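Local atomic coordinates of fibronectin type III domain-containing protein (Simiduia agarivorans, PDB entry 6P2K), a protein that probably hydrolyses xyloglucan-type beta-glucans as a glycoside hydrolase family 74 enzyme built from seven-bladed beta-propellers, and binds zinc ions. Residues T628-G637 against N647-G657. Sequence-based numbering, arbitrary orientation.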
loop_
_atom_site.group_PDB
_atom_site.type_symbol
_atom_site.label_atom_id
_atom_site.label_comp_id
_atom_site.label_asym_id
_atom_site.label_seq_id
_atom_site.Cartn_x
_atom_site.Cartn_y
_atom_site.Cartn_z
ATOM N N THR B 628 -0.744 30.837 39.919
ATOM C CA THR B 628 -1.477 32.031 39.527
ATOM C C THR B 628 -1.783 31.960 38.040
ATOM O O THR B 628 -0.933 31.555 37.241
ATOM C CB THR B 628 -0.681 33.306 39.840
ATOM O OG1 THR B 628 -0.512 33.428 41.257
ATOM C CG2 THR B 628 -1.403 34.540 39.317
ATOM N N VAL B 629 -3.006 32.332 37.674
ATOM C CA VAL B 629 -3.400 32.462 36.278
ATOM C C VAL B 629 -3.290 33.933 35.905
ATOM O O VAL B 629 -3.933 34.791 36.522
ATOM C CB VAL B 629 -4.819 31.929 36.036
ATOM C CG1 VAL B 629 -5.255 32.233 34.610
ATOM C CG2 VAL B 629 -4.867 30.435 36.296
ATOM N N TYR B 630 -2.462 34.227 34.912
ATOM C CA TYR B 630 -2.208 35.591 34.478
ATOM C C TYR B 630 -2.993 35.888 33.209
ATOM O O TYR B 630 -3.077 35.048 32.308
ATOM C CB TYR B 630 -0.712 35.808 34.235
ATOM C CG TYR B 630 0.117 35.767 35.499
ATOM C CD1 TYR B 630 0.252 36.894 36.299
ATOM C CD2 TYR B 630 0.754 34.600 35.896
ATOM C CE1 TYR B 630 1.004 36.862 37.460
ATOM C CE2 TYR B 630 1.508 34.557 37.054
ATOM C CZ TYR B 630 1.630 35.694 37.833
ATOM O OH TYR B 630 2.376 35.662 38.988
ATOM N N LEU B 631 -3.575 37.084 33.148
ATOM C CA LEU B 631 -4.276 37.567 31.965
ATOM C C LEU B 631 -3.696 38.926 31.608
ATOM O O LEU B 631 -3.825 39.879 32.384
ATOM C CB LEU B 631 -5.784 37.663 32.213
ATOM C CG LEU B 631 -6.684 37.941 31.007
ATOM C CD1 LEU B 631 -6.695 36.752 30.051
ATOM C CD2 LEU B 631 -8.097 38.274 31.463
ATOM N N MET B 632 -3.058 39.012 30.442
ATOM C CA MET B 632 -2.270 40.175 30.057
ATOM C C MET B 632 -2.802 40.750 28.753
ATOM O O MET B 632 -2.993 40.020 27.773
ATOM C CB MET B 632 -0.794 39.795 29.918
ATOM C CG MET B 632 0.140 40.954 29.636
ATOM S SD MET B 632 0.445 41.207 27.872
ATOM C CE MET B 632 1.443 39.767 27.496
ATOM N N SER B 633 -3.028 42.061 28.743
ATOM C CA SER B 633 -3.558 42.768 27.587
ATOM C C SER B 633 -2.558 43.798 27.088
ATOM O O SER B 633 -1.973 44.545 27.880
ATOM C CB SER B 633 -4.881 43.462 27.940
ATOM O OG SER B 633 -5.211 44.473 26.997
ATOM N N PHE B 634 -2.377 43.841 25.772
ATOM C CA PHE B 634 -1.595 44.876 25.103
ATOM C C PHE B 634 -2.557 45.631 24.198
ATOM O O PHE B 634 -2.993 45.099 23.171
ATOM C CB PHE B 634 -0.433 44.280 24.314
ATOM C CG PHE B 634 0.331 45.287 23.493
ATOM C CD1 PHE B 634 0.771 46.475 24.055
ATOM C CD2 PHE B 634 0.615 45.035 22.157
ATOM C CE1 PHE B 634 1.477 47.396 23.300
ATOM C CE2 PHE B 634 1.321 45.950 21.396
ATOM C CZ PHE B 634 1.754 47.133 21.968
ATOM N N ALA B 635 -2.897 46.853 24.587
ATOM C CA ALA B 635 -3.958 47.605 23.934
ATOM C C ALA B 635 -3.915 49.030 24.463
ATOM O O ALA B 635 -3.147 49.352 25.371
ATOM C CB ALA B 635 -5.331 46.974 24.191
ATOM N N LYS B 636 -4.750 49.882 23.883
ATOM C CA LYS B 636 -5.006 51.201 24.436
ATOM C C LYS B 636 -6.318 51.185 25.211
ATOM O O LYS B 636 -7.140 50.278 25.068
ATOM C CB LYS B 636 -5.042 52.269 23.333
ATOM C CG LYS B 636 -6.356 52.383 22.578
ATOM C CD LYS B 636 -6.267 53.454 21.497
ATOM C CE LYS B 636 -7.641 53.965 21.081
ATOM N NZ LYS B 636 -7.755 55.445 21.271
ATOM N N GLY B 637 -6.495 52.195 26.057
ATOM C CA GLY B 637 -7.716 52.308 26.831
ATOM C C GLY B 637 -7.727 51.398 28.050
ATOM O O GLY B 637 -6.690 51.067 28.630
ATOM N N ASN B 647 -2.348 56.005 23.979
ATOM C CA ASN B 647 -1.147 55.242 24.301
ATOM C C ASN B 647 -1.497 53.789 24.595
ATOM O O ASN B 647 -2.402 53.503 25.386
ATOM C CB ASN B 647 -0.434 55.853 25.505
ATOM C CG ASN B 647 0.254 57.162 25.176
ATOM O OD1 ASN B 647 0.867 57.309 24.116
ATOM N ND2 ASN B 647 0.154 58.125 26.087
ATOM N N TRP B 648 -0.776 52.869 23.963
ATOM C CA TRP B 648 -0.926 51.456 24.277
ATOM C C TRP B 648 -0.132 51.125 25.532
ATOM O O TRP B 648 0.951 51.670 25.759
ATOM C CB TRP B 648 -0.458 50.587 23.111
ATOM C CG TRP B 648 -1.388 50.611 21.939
ATOM C CD1 TRP B 648 -2.032 51.699 21.424
ATOM C CD2 TRP B 648 -1.779 49.496 21.136
ATOM N NE1 TRP B 648 -2.798 51.329 20.346
ATOM C CE2 TRP B 648 -2.659 49.982 20.147
ATOM C CE3 TRP B 648 -1.469 48.132 21.154
ATOM C CZ2 TRP B 648 -3.240 49.149 19.189
ATOM C CZ3 TRP B 648 -2.041 47.310 20.203
ATOM C CH2 TRP B 648 -2.918 47.821 19.233
ATOM N N GLN B 649 -0.685 50.235 26.353
ATOM C CA GLN B 649 -0.090 49.880 27.633
ATOM C C GLN B 649 -0.217 48.378 27.842
ATOM O O GLN B 649 -0.985 47.699 27.156
ATOM C CB GLN B 649 -0.763 50.628 28.795
ATOM C CG GLN B 649 -0.922 52.128 28.579
ATOM C CD GLN B 649 -1.853 52.777 29.592
ATOM O OE1 GLN B 649 -1.523 53.802 30.188
ATOM N NE2 GLN B 649 -3.026 52.182 29.784
ATOM N N ILE B 650 0.550 47.863 28.801
ATOM C CA ILE B 650 0.425 46.480 29.246
ATOM C C ILE B 650 -0.355 46.479 30.552
ATOM O O ILE B 650 0.080 47.075 31.545
ATOM C CB ILE B 650 1.794 45.805 29.423
ATOM C CG1 ILE B 650 2.588 45.819 28.113
ATOM C CG2 ILE B 650 1.607 44.369 29.892
ATOM C CD1 ILE B 650 2.030 44.901 27.053
ATOM N N LEU B 651 -1.512 45.825 30.548
ATOM C CA LEU B 651 -2.337 45.675 31.737
ATOM C C LEU B 651 -2.341 44.214 32.157
ATOM O O LEU B 651 -2.355 43.316 31.309
ATOM C CB LEU B 651 -3.772 46.156 31.491
ATOM C CG LEU B 651 -3.960 47.578 30.954
ATOM C CD1 LEU B 651 -5.404 48.026 31.096
ATOM C CD2 LEU B 651 -3.039 48.546 31.666
ATOM N N LEU B 652 -2.327 43.981 33.465
ATOM C CA LEU B 652 -2.244 42.637 34.014
ATOM C C LEU B 652 -3.401 42.396 34.972
ATOM O O LEU B 652 -3.808 43.299 35.712
ATOM C CB LEU B 652 -0.912 42.410 34.738
ATOM C CG LEU B 652 -0.488 40.954 34.942
ATOM C CD1 LEU B 652 -0.264 40.271 33.603
ATOM C CD2 LEU B 652 0.764 40.875 35.805
ATOM N N SER B 653 -3.923 41.171 34.952
ATOM C CA SER B 653 -4.956 40.743 35.880
ATOM C C SER B 653 -4.645 39.328 36.337
ATOM O O SER B 653 -4.237 38.485 35.531
ATOM C CB SER B 653 -6.352 40.782 35.237
ATOM O OG SER B 653 -7.260 39.962 35.962
ATOM N N THR B 654 -4.843 39.069 37.630
ATOM C CA THR B 654 -4.687 37.730 38.182
ATOM C C THR B 654 -6.013 37.127 38.629
ATOM O O THR B 654 -6.015 36.108 39.327
ATOM C CB THR B 654 -3.702 37.740 39.350
ATOM O OG1 THR B 654 -4.143 38.675 40.346
ATOM C CG2 THR B 654 -2.311 38.134 38.873
ATOM N N ASP B 655 -7.140 37.721 38.241
ATOM C CA ASP B 655 -8.460 37.190 38.571
ATOM C C ASP B 655 -9.352 37.177 37.336
ATOM O O ASP B 655 -10.512 37.594 37.368
ATOM C CB ASP B 655 -9.105 37.973 39.718
ATOM C CG ASP B 655 -9.202 39.467 39.444
ATOM O OD1 ASP B 655 -8.792 39.917 38.354
ATOM O OD2 ASP B 655 -9.694 40.195 40.333
ATOM N N GLU B 656 -8.804 36.685 36.224
ATOM C CA GLU B 656 -9.555 36.458 34.987
ATOM C C GLU B 656 -10.262 37.720 34.495
ATOM O O GLU B 656 -11.366 37.651 33.947
ATOM C CB GLU B 656 -10.560 35.314 35.157
ATOM C CG GLU B 656 -9.910 33.970 35.453
ATOM C CD GLU B 656 -10.783 32.788 35.065
ATOM O OE1 GLU B 656 -10.414 31.643 35.405
ATOM O OE2 GLU B 656 -11.837 33.003 34.425
ATOM N N GLY B 657 -9.641 38.882 34.687
ATOM C CA GLY B 657 -10.149 40.117 34.131
ATOM C C GLY B 657 -11.108 40.895 35.002
ATOM O O GLY B 657 -11.678 41.885 34.528
HETATM O O HOH W 1 -4.858 33.730 39.627
HETATM O O HOH W 2 -6.183 35.790 35.617
HETATM O O HOH W 3 -3.882 46.898 27.706
HETATM O O HOH W 4 -4.115 49.941 27.789
HETATM O O HOH W 5 -4.773 54.446 26.398
#
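Trp648 turns an edge of its indole onto the ring of Phe634. This is a T-shaped stack: the planes stand at 65°, and Trp648 CE3 lies over the centre of the Phe634 face. Phe634 CG is anti to the backbone N (chi1 174°), which also sets Phe634 CD1 3.6 Å from Ile650 CD1. Ile650 CG2 in turn meets Met632 CG at 3.7 Å. Leu652 CD1 and CD2 continue the row to Met632 CB and the Tyr630 ring. One face of the indole lies over Ala635, whose CA makes an off-centre CH-pi contact. On the other face of the sheet, Leu631 packs on Trp660 and Leu651 on Leu611. Ser633 N gives a nearly straight bond to Leu651 O (2.9 Å, 170°), and Leu651 N returns one to Ser633 O. Near the corner the hydrogen bond from Ala635 N to Gln649 O is weak, but Gln649 N gives a short one to Ala635 O (2.8 Å). Within 647-657, Ser653 OG accepts from Gly657 N and donates to Asp655 OD1. The strands are the middle pair of a four-stranded antiparallel propeller blade, between 618-625 and 661-664. Direct backbone bonds hold this pair; where it ends, water takes over, joining Val629 N to Thr654 O and Gly637 N to Asn647 O.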